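PDB 4WBX: 2-keto acid:ferredoxin oxidoreductase subunit alpha, which probably catalyses, as one subunit of a heterotetramer, the CoA-dependent oxidative decarboxylation of 2-oxoglutarate to succinyl-CoA, passing the electrons to ferredoxin. Local coordinates for residues 97-102 with 118-123; 150-155 with 180-185; 272-277 with 328-333. All coordinates share one frame; numbering follows the deposited sequence.

Contact 1: 97-102 with 118-123; sequences PGFSLM and IVDVQR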
loop_
_atom_site.group_PDB
_atom_site.type_symbol
_atom_site.label_atom_id
_atom_site.label_comp_id
_atom_site.label_asym_id
_atom_site.label_seq_id
_atom_site.Cartn_x
_atom_site.Cartn_y
_atom_site.Cartn_z
ATOM N N PRO A 97 5.653 12.500 -2.822
ATOM C CA PRO A 97 4.745 11.715 -1.985
ATOM C C PRO A 97 5.154 10.240 -1.929
ATOM O O PRO A 97 4.617 9.495 -1.133
ATOM C CB PRO A 97 3.380 11.913 -2.656
ATOM C CG PRO A 97 3.667 12.433 -4.014
ATOM C CD PRO A 97 4.978 13.155 -3.951
ATOM N N GLY A 98 6.101 9.828 -2.754
ATOM C CA GLY A 98 6.664 8.505 -2.635
ATOM C C GLY A 98 7.330 8.416 -1.291
ATOM O O GLY A 98 7.192 7.422 -0.567
ATOM N N PHE A 99 8.034 9.478 -0.936
ATOM C CA PHE A 99 8.823 9.490 0.293
ATOM C C PHE A 99 7.922 9.351 1.493
ATOM O O PHE A 99 8.299 8.710 2.466
ATOM C CB PHE A 99 9.635 10.766 0.427
ATOM C CG PHE A 99 10.678 10.710 1.510
ATOM C CD1 PHE A 99 11.601 9.678 1.546
ATOM C CD2 PHE A 99 10.762 11.703 2.458
ATOM C CE1 PHE A 99 12.559 9.649 2.494
ATOM C CE2 PHE A 99 11.729 11.663 3.429
ATOM C CZ PHE A 99 12.630 10.640 3.453
ATOM N N SER A 100 6.744 9.972 1.417
ATOM C CA SER A 100 5.733 9.791 2.445
ATOM C C SER A 100 5.376 8.310 2.613
ATOM O O SER A 100 5.348 7.817 3.718
ATOM C CB SER A 100 4.485 10.607 2.115
ATOM O OG SER A 100 4.764 11.996 2.191
ATOM N N LEU A 101 5.122 7.604 1.516
ATOM C CA LEU A 101 4.802 6.183 1.573
ATOM C C LEU A 101 5.842 5.326 2.308
ATOM O O LEU A 101 5.481 4.313 2.926
ATOM C CB LEU A 101 4.610 5.649 0.161
ATOM C CG LEU A 101 3.310 6.115 -0.504
ATOM C CD1 LEU A 101 3.231 5.691 -1.976
ATOM C CD2 LEU A 101 2.100 5.626 0.269
ATOM N N MET A 102 7.118 5.711 2.252
ATOM C CA MET A 102 8.167 4.886 2.837
ATOM C C MET A 102 8.335 5.097 4.355
ATOM O O MET A 102 9.158 4.410 4.968
ATOM C CB MET A 102 9.527 5.137 2.169
ATOM C CG MET A 102 9.617 5.002 0.652
ATOM S SD MET A 102 11.362 5.168 0.219
ATOM C CE MET A 102 11.486 4.610 -1.484
ATOM N N ILE A 118 18.611 5.710 1.856
ATOM C CA ILE A 118 17.477 6.211 1.099
ATOM C C ILE A 118 17.821 7.556 0.469
ATOM O O ILE A 118 18.355 8.439 1.148
ATOM C CB ILE A 118 16.242 6.375 1.997
ATOM C CG1 ILE A 118 15.807 5.017 2.516
ATOM C CG2 ILE A 118 15.081 7.051 1.241
ATOM C CD1 ILE A 118 15.455 5.027 3.938
ATOM N N VAL A 119 17.544 7.715 -0.825
ATOM C CA VAL A 119 17.716 8.996 -1.453
ATOM C C VAL A 119 16.365 9.644 -1.690
ATOM O O VAL A 119 15.532 9.115 -2.423
ATOM C CB VAL A 119 18.468 8.881 -2.786
ATOM C CG1 VAL A 119 18.553 10.242 -3.463
ATOM C CG2 VAL A 119 19.841 8.340 -2.556
ATOM N N ASP A 120 16.139 10.792 -1.069
ATOM C CA ASP A 120 14.940 11.575 -1.369
ATOM C C ASP A 120 15.346 12.728 -2.281
ATOM O O ASP A 120 16.024 13.665 -1.867
ATOM C CB ASP A 120 14.268 12.097 -0.091
ATOM C CG ASP A 120 13.072 13.006 -0.385
ATOM O OD1 ASP A 120 12.453 12.857 -1.447
ATOM O OD2 ASP A 120 12.745 13.877 0.445
ATOM N N VAL A 121 14.950 12.641 -3.537
ATOM C CA VAL A 121 15.275 13.681 -4.481
ATOM C C VAL A 121 14.151 14.702 -4.513
ATOM O O VAL A 121 13.123 14.477 -5.151
ATOM C CB VAL A 121 15.495 13.122 -5.878
ATOM C CG1 VAL A 121 16.121 14.194 -6.733
ATOM C CG2 VAL A 121 16.393 11.908 -5.827
ATOM N N GLN A 122 14.355 15.825 -3.831
ATOM C CA GLN A 122 13.307 16.833 -3.663
ATOM C C GLN A 122 12.891 17.514 -4.968
ATOM O O GLN A 122 13.677 17.600 -5.907
ATOM C CB GLN A 122 13.770 17.875 -2.658
ATOM C CG GLN A 122 13.376 17.547 -1.248
ATOM C CD GLN A 122 14.191 18.296 -0.208
ATOM O OE1 GLN A 122 13.631 18.887 0.717
ATOM N NE2 GLN A 122 15.522 18.246 -0.335
ATOM N N ARG A 123 11.661 18.022 -5.017
ATOM C CA ARG A 123 11.083 18.438 -6.294
ATOM C C ARG A 123 9.933 19.439 -6.120
ATOM O O ARG A 123 9.374 19.580 -5.036
ATOM C CB ARG A 123 10.601 17.194 -7.061
ATOM C CG ARG A 123 9.837 17.462 -8.354
ATOM C CD ARG A 123 8.716 16.444 -8.607
ATOM N NE ARG A 123 8.132 15.924 -7.373
ATOM C CZ ARG A 123 7.505 14.758 -7.278
ATOM N NH1 ARG A 123 7.373 13.968 -8.333
ATOM N NH2 ARG A 123 7.014 14.386 -6.121
#

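Contact 2: 150-155 with 180-185; sequences HSLIVL and PVILLT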
loop_
_atom_site.group_PDB
_atom_site.type_symbol
_atom_site.label_atom_id
_atom_site.label_comp_id
_atom_site.label_asym_id
_atom_site.label_seq_id
_atom_site.Cartn_x
_atom_site.Cartn_y
_atom_site.Cartn_z
ATOM N N HIS A 150 12.836 8.129 17.667
ATOM C CA HIS A 150 13.766 7.503 16.751
ATOM C C HIS A 150 14.892 8.484 16.540
ATOM O O HIS A 150 14.785 9.648 16.920
ATOM C CB HIS A 150 13.086 7.204 15.420
ATOM C CG HIS A 150 12.609 8.448 14.747
ATOM N ND1 HIS A 150 11.364 8.988 14.986
ATOM C CD2 HIS A 150 13.246 9.319 13.932
ATOM C CE1 HIS A 150 11.233 10.112 14.302
ATOM N NE2 HIS A 150 12.361 10.337 13.658
ATOM N N SER A 151 15.963 8.019 15.922
ATOM C CA SER A 151 16.992 8.912 15.432
ATOM C C SER A 151 17.580 8.290 14.176
ATOM O O SER A 151 17.846 7.079 14.110
ATOM C CB SER A 151 18.064 9.168 16.495
ATOM O OG SER A 151 18.730 10.402 16.253
ATOM N N LEU A 152 17.732 9.112 13.160
ATOM C CA LEU A 152 18.405 8.669 11.956
ATOM C C LEU A 152 19.213 9.837 11.424
ATOM O O LEU A 152 19.073 10.971 11.886
ATOM C CB LEU A 152 17.409 8.136 10.900
ATOM C CG LEU A 152 16.183 8.975 10.495
ATOM C CD1 LEU A 152 16.578 10.202 9.710
ATOM C CD2 LEU A 152 15.192 8.157 9.694
ATOM N N ILE A 153 20.027 9.546 10.424
ATOM C CA ILE A 153 20.933 10.521 9.859
ATOM C C ILE A 153 20.409 11.063 8.533
ATOM O O ILE A 153 19.810 10.339 7.739
ATOM C CB ILE A 153 22.307 9.888 9.698
ATOM C CG1 ILE A 153 22.711 9.264 11.045
ATOM C CG2 ILE A 153 23.310 10.913 9.208
ATOM C CD1 ILE A 153 23.860 8.324 10.960
ATOM N N VAL A 154 20.606 12.354 8.324
ATOM C CA VAL A 154 20.187 13.031 7.105
ATOM C C VAL A 154 21.306 13.946 6.577
ATOM O O VAL A 154 21.803 14.819 7.294
ATOM C CB VAL A 154 18.931 13.863 7.353
ATOM C CG1 VAL A 154 18.500 14.605 6.088
ATOM C CG2 VAL A 154 17.836 12.983 7.896
ATOM N N LEU A 155 21.697 13.735 5.324
ATOM C CA LEU A 155 22.801 14.464 4.710
ATOM C C LEU A 155 22.309 15.234 3.515
ATOM O O LEU A 155 21.396 14.794 2.807
ATOM C CB LEU A 155 23.911 13.511 4.292
ATOM C CG LEU A 155 24.362 12.614 5.452
ATOM C CD1 LEU A 155 25.503 11.698 5.058
ATOM C CD2 LEU A 155 24.741 13.420 6.674
ATOM N N PRO A 180 19.283 3.501 9.230
ATOM C CA PRO A 180 19.044 3.989 7.870
ATOM C C PRO A 180 19.733 5.316 7.690
ATOM O O PRO A 180 19.869 6.029 8.681
ATOM C CB PRO A 180 17.525 4.168 7.803
ATOM C CG PRO A 180 16.986 3.380 8.917
ATOM C CD PRO A 180 18.032 3.365 9.990
ATOM N N VAL A 181 20.175 5.652 6.482
ATOM C CA VAL A 181 20.651 7.007 6.261
ATOM C C VAL A 181 19.889 7.633 5.130
ATOM O O VAL A 181 19.699 7.014 4.101
ATOM C CB VAL A 181 22.148 7.057 5.952
ATOM C CG1 VAL A 181 22.586 8.508 5.811
ATOM C CG2 VAL A 181 22.931 6.372 7.076
ATOM N N ILE A 182 19.444 8.865 5.321
ATOM C CA ILE A 182 18.784 9.578 4.243
ATOM C C ILE A 182 19.677 10.617 3.573
ATOM O O ILE A 182 20.169 11.548 4.218
ATOM C CB ILE A 182 17.547 10.272 4.745
ATOM C CG1 ILE A 182 16.623 9.228 5.365
ATOM C CG2 ILE A 182 16.871 11.040 3.593
ATOM C CD1 ILE A 182 15.236 9.779 5.651
ATOM N N LEU A 183 19.877 10.457 2.272
ATOM C CA LEU A 183 20.601 11.441 1.492
ATOM C C LEU A 183 19.571 12.372 0.929
ATOM O O LEU A 183 18.860 12.022 -0.005
ATOM C CB LEU A 183 21.397 10.785 0.380
ATOM C CG LEU A 183 22.171 11.709 -0.548
ATOM C CD1 LEU A 183 23.260 12.397 0.225
ATOM C CD2 LEU A 183 22.747 10.903 -1.687
ATOM N N LEU A 184 19.452 13.550 1.510
ATOM C CA LEU A 184 18.378 14.442 1.113
ATOM C C LEU A 184 18.850 15.458 0.041
ATOM O O LEU A 184 19.578 16.418 0.332
ATOM C CB LEU A 184 17.835 15.149 2.354
ATOM C CG LEU A 184 16.699 16.110 2.057
ATOM C CD1 LEU A 184 15.533 15.366 1.412
ATOM C CD2 LEU A 184 16.285 16.824 3.329
ATOM N N THR A 185 18.445 15.250 -1.203
ATOM C CA THR A 185 18.924 16.107 -2.269
ATOM C C THR A 185 17.763 16.726 -3.061
ATOM O O THR A 185 16.605 16.653 -2.633
ATOM C CB THR A 185 19.870 15.334 -3.219
ATOM O OG1 THR A 185 20.620 16.264 -4.016
ATOM C CG2 THR A 185 19.090 14.396 -4.130
#

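Contact 3: 272-277 with 328-333; sequences EKIEKN and IWPFDF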
loop_
_atom_site.group_PDB
_atom_site.type_symbol
_atom_site.label_atom_id
_atom_site.label_comp_id
_atom_site.label_asym_id
_atom_site.label_seq_id
_atom_site.Cartn_x
_atom_site.Cartn_y
_atom_site.Cartn_z
ATOM N N GLU A 272 20.241 7.450 21.364
ATOM C CA GLU A 272 21.498 7.948 21.898
ATOM C C GLU A 272 22.655 7.572 20.998
ATOM O O GLU A 272 23.653 8.271 20.956
ATOM C CB GLU A 272 21.726 7.424 23.314
ATOM C CG GLU A 272 20.873 8.137 24.336
ATOM C CD GLU A 272 21.085 7.630 25.740
ATOM O OE1 GLU A 272 21.669 6.538 25.921
ATOM O OE2 GLU A 272 20.662 8.341 26.670
ATOM N N LYS A 273 22.501 6.454 20.295
ATOM C CA LYS A 273 23.447 5.989 19.282
ATOM C C LYS A 273 23.823 7.145 18.361
ATOM O O LYS A 273 24.999 7.440 18.117
ATOM C CB LYS A 273 22.814 4.849 18.492
ATOM C CG LYS A 273 23.747 4.030 17.656
ATOM C CD LYS A 273 23.041 2.776 17.142
ATOM C CE LYS A 273 21.749 3.121 16.384
ATOM N NZ LYS A 273 21.218 1.997 15.534
ATOM N N ILE A 274 22.787 7.825 17.893
ATOM C CA ILE A 274 22.944 8.920 16.976
ATOM C C ILE A 274 23.202 10.209 17.737
ATOM O O ILE A 274 24.244 10.844 17.535
ATOM C CB ILE A 274 21.692 9.085 16.068
ATOM C CG1 ILE A 274 21.390 7.786 15.321
ATOM C CG2 ILE A 274 21.893 10.209 15.092
ATOM C CD1 ILE A 274 22.622 7.137 14.739
ATOM N N GLU A 275 22.269 10.598 18.606
ATOM C CA GLU A 275 22.297 11.947 19.197
ATOM C C GLU A 275 23.480 12.216 20.118
ATOM O O GLU A 275 23.863 13.371 20.311
ATOM C CB GLU A 275 21.003 12.225 19.951
ATOM C CG GLU A 275 19.869 12.649 19.037
ATOM C CD GLU A 275 20.022 14.086 18.556
ATOM O OE1 GLU A 275 19.525 14.427 17.455
ATOM O OE2 GLU A 275 20.629 14.881 19.302
ATOM N N LYS A 276 24.074 11.166 20.670
ATOM C CA LYS A 276 25.241 11.353 21.522
ATOM C C LYS A 276 26.516 11.458 20.669
ATOM O O LYS A 276 27.577 11.841 21.162
ATOM C CB LYS A 276 25.323 10.221 22.571
ATOM C CG LYS A 276 26.699 9.621 22.864
ATOM C CD LYS A 276 26.702 8.846 24.183
ATOM C CE LYS A 276 26.624 9.784 25.385
ATOM N NZ LYS A 276 27.815 10.699 25.480
ATOM N N ASN A 277 26.407 11.185 19.371
ATOM C CA ASN A 277 27.583 11.246 18.500
ATOM C C ASN A 277 27.517 12.285 17.380
ATOM O O ASN A 277 28.057 12.074 16.292
ATOM C CB ASN A 277 27.853 9.866 17.908
ATOM C CG ASN A 277 28.316 8.880 18.958
ATOM O OD1 ASN A 277 28.411 9.227 20.128
ATOM N ND2 ASN A 277 28.603 7.655 18.552
ATOM N N ILE A 328 22.069 17.373 8.146
ATOM C CA ILE A 328 20.801 17.947 8.601
ATOM C C ILE A 328 20.374 17.379 9.958
ATOM O O ILE A 328 19.872 18.119 10.823
ATOM C CB ILE A 328 19.677 17.690 7.590
ATOM C CG1 ILE A 328 19.946 18.432 6.270
ATOM C CG2 ILE A 328 18.313 18.054 8.197
ATOM C CD1 ILE A 328 19.707 19.933 6.318
ATOM N N TRP A 329 20.585 16.077 10.151
ATOM C CA TRP A 329 20.242 15.423 11.409
ATOM C C TRP A 329 21.176 14.244 11.639
ATOM O O TRP A 329 21.509 13.534 10.700
ATOM C CB TRP A 329 18.783 14.963 11.387
ATOM C CG TRP A 329 18.247 14.672 12.731
ATOM C CD1 TRP A 329 18.261 13.469 13.383
ATOM C CD2 TRP A 329 17.605 15.605 13.615
ATOM N NE1 TRP A 329 17.673 13.605 14.627
ATOM C CE2 TRP A 329 17.259 14.901 14.787
ATOM C CE3 TRP A 329 17.289 16.969 13.526
ATOM C CZ2 TRP A 329 16.626 15.517 15.866
ATOM C CZ3 TRP A 329 16.654 17.577 14.603
ATOM C CH2 TRP A 329 16.332 16.849 15.757
ATOM N N PRO A 330 21.633 14.033 12.874
ATOM C CA PRO A 330 21.453 14.767 14.129
ATOM C C PRO A 330 21.976 16.181 14.009
ATOM O O PRO A 330 22.937 16.362 13.283
ATOM C CB PRO A 330 22.284 13.960 15.126
ATOM C CG PRO A 330 23.300 13.289 14.303
ATOM C CD PRO A 330 22.608 12.944 13.027
ATOM N N PHE A 331 21.353 17.150 14.675
ATOM C CA PHE A 331 21.656 18.554 14.416
ATOM C C PHE A 331 22.408 19.235 15.545
ATOM O O PHE A 331 21.976 19.180 16.688
ATOM C CB PHE A 331 20.378 19.332 14.154
ATOM C CG PHE A 331 20.625 20.684 13.570
ATOM C CD1 PHE A 331 20.927 20.822 12.210
ATOM C CD2 PHE A 331 20.580 21.813 14.361
ATOM C CE1 PHE A 331 21.167 22.068 11.653
ATOM C CE2 PHE A 331 20.822 23.064 13.815
ATOM C CZ PHE A 331 21.116 23.190 12.452
ATOM N N ASP A 332 23.526 19.890 15.233
ATOM C CA ASP A 332 24.322 20.579 16.260
ATOM C C ASP A 332 23.730 21.931 16.646
ATOM O O ASP A 332 24.013 22.953 16.013
ATOM C CB ASP A 332 25.760 20.779 15.798
ATOM C CG ASP A 332 26.693 21.066 16.952
ATOM O OD1 ASP A 332 26.301 20.792 18.109
ATOM O OD2 ASP A 332 27.818 21.548 16.697
ATOM N N PHE A 333 22.910 21.928 17.690
ATOM C CA PHE A 333 22.189 23.130 18.085
ATOM C C PHE A 333 23.145 24.168 18.695
ATOM O O PHE A 333 23.076 25.360 18.360
ATOM C CB PHE A 333 21.051 22.771 19.059
ATOM C CG PHE A 333 19.821 22.188 18.380
ATOM C CD1 PHE A 333 18.849 23.024 17.827
ATOM C CD2 PHE A 333 19.633 20.809 18.297
ATOM C CE1 PHE A 333 17.711 22.498 17.205
ATOM C CE2 PHE A 333 18.498 20.276 17.672
ATOM C CZ PHE A 333 17.539 21.126 17.127
#

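Contact 1: 97-102 with 118-123
D120 OD2 sits over the ring of F99, 3.6 Å from F99 CD2; it also packs on L184 and lies close to D138, a like charge that may raise the pKa of one of the two acids. No hydrogen bond crosses between 97-102 and 118-123; side chains alone do the joining. D120 CB stands over the ring centre, 3.9 Å from the F99 centroid and 10° off its normal. F99 suits this place because its face receives that methylene as a CH-pi contact, while the carboxylate simply lies flat above the ring, the planes 11° apart. With CG swung anti to the backbone N (chi1 -168°), the ring reaches down to the strand. The two segments belong to a beta-alpha-beta crossover: strand 90-94 leads into helices 97-101 and 103-111, which return to the parallel neighbour 116-122. I118, two residues before D120 and so on the same strand face, brings CG2 to the ring edge, 3.8 Å from F99 CE1, while M102 SD extends this apolar patch. Farther along, the R123 guanidinium presents its edge to P97, NH2 standing 3.2 Å from P97 CD; P97 also packs on E104 of the second subunit.

Contact 2: 150-155 with 180-185
Strands 153-155 and 180-185 run parallel, their axes 25° apart and 4.7 Å at closest approach, with I153 beside V181, V154 beside I182 and L155 beside L183. I182 is the residue that bonds to both flanks of V154: its N donates to I153 O at 2.9 Å, and its O accepts from L155 N over the same length. That same oxygen also receives a CA-H...O contact from V154 CA at 3.2 Å. L155 O then takes the N-H of L184 in a short bond of 2.6 Å. Such alternation, one residue giving and accepting across its opposite number, is the standard parallel pattern. The pair forms the two strands of a beta-alpha-beta unit whose helix, 160-176, connects them in the thiamine-diphosphate-binding type of domain, here without another chain touching either segment. Valine, isoleucine and leucine side chains fill both faces of the sheet. On the face turned to helix 160-176, I153 CB meets V181 CG1 at 4.1 Å and L155 CB lies 4.3 Å from L183 CD1; V181 and L183 also rest on that helix. V154, I182 and L184 occupy the other face. V154 and I182 lie side by side and point the same way, and beta-branched residues fit here because their two gamma branches broaden the apolar surface close to an extended backbone. V154 CG1, anti to its own backbone N (chi1 179°), reaches diagonally to L184 CB at 3.8 Å. Just before the strand, L152 holds CG between its backbone N and carbonyl carbon (chi1 51°), and its CD1 comes to 4.3 Å from I182 CD1; helix 103-111 closes over L152.

Contact 3: 272-277 with 328-333
I274 and P330 form the close-packed half of this contact: the CG2 methyl of I274 approaches the proline ring crosswise, 3.5 Å from both P330 CG and P330 CD. Isoleucine suits the spot because its CG2 branch, anti to the backbone N, leans from the helix towards the ring, and S151 and Y177 pack against the same side chain. P330 follows a cis peptide bond, a turn that only proline accepts readily, so the chain leaving strand 324-329 bends and sets the ring against the helix. The half formed by E275 is looser and partly exposed. Its chain folds at chi1 -81° and chi2 -75°, and this double bend carries the carboxylate back along P330, with OE1 3.6 Å from P330 CB. The same oxygen stands 3.5 Å from W329 NE1, yet the angle is too poor for a hydrogen bond, and W329 CE2 and CZ2 are equally near; the carboxylate and indole planes meet at 58°. Within this contact the acid is thus held by packing and not by a hydrogen bond.

In the fold, helix 267-275 is laid against the end of a strand that runs antiparallel to its neighbours 153-155 and 284-285. A classic beta bulge puts I328 and W329 both opposite V154, and the chain goes on through the cis-proline to D332, at the N-cap of helix 333-341. W329 itself is buried, its ring meeting that of W144 and packing on L359. Towards solvent, the exposed E272 makes an intrahelical salt bridge with R269. K273 instead anchors the helix to the protein, its NZ bonding to E113 and to the carbonyl oxygens of Y177 and R178.

In the fold
All three contacts attach to the same mixed sheet but at different depths. Contact 2 lies nearest the chain centre, is wholly buried, and is the one joined by backbone hydrogen bonds, as neighbouring strands are. Contacts 1 and 3 are mostly buried, each with a partly exposed charged residue, R123 or E275, and rely on side chains. Contact 1 sets a helix over a strand through a stacked phenylalanine and carboxylate; contact 3 sets one against a strand's end and the loop beyond, with isoleucine on a cis-proline. Strand 116-122 of contact 1 neighbours 180-186 of contact 2, where I118 O and L183 N are 2.8 Å apart. On the other side V154 bonds to I328 and W329, bringing in contact 3. Contacts 1 and 3 do not touch.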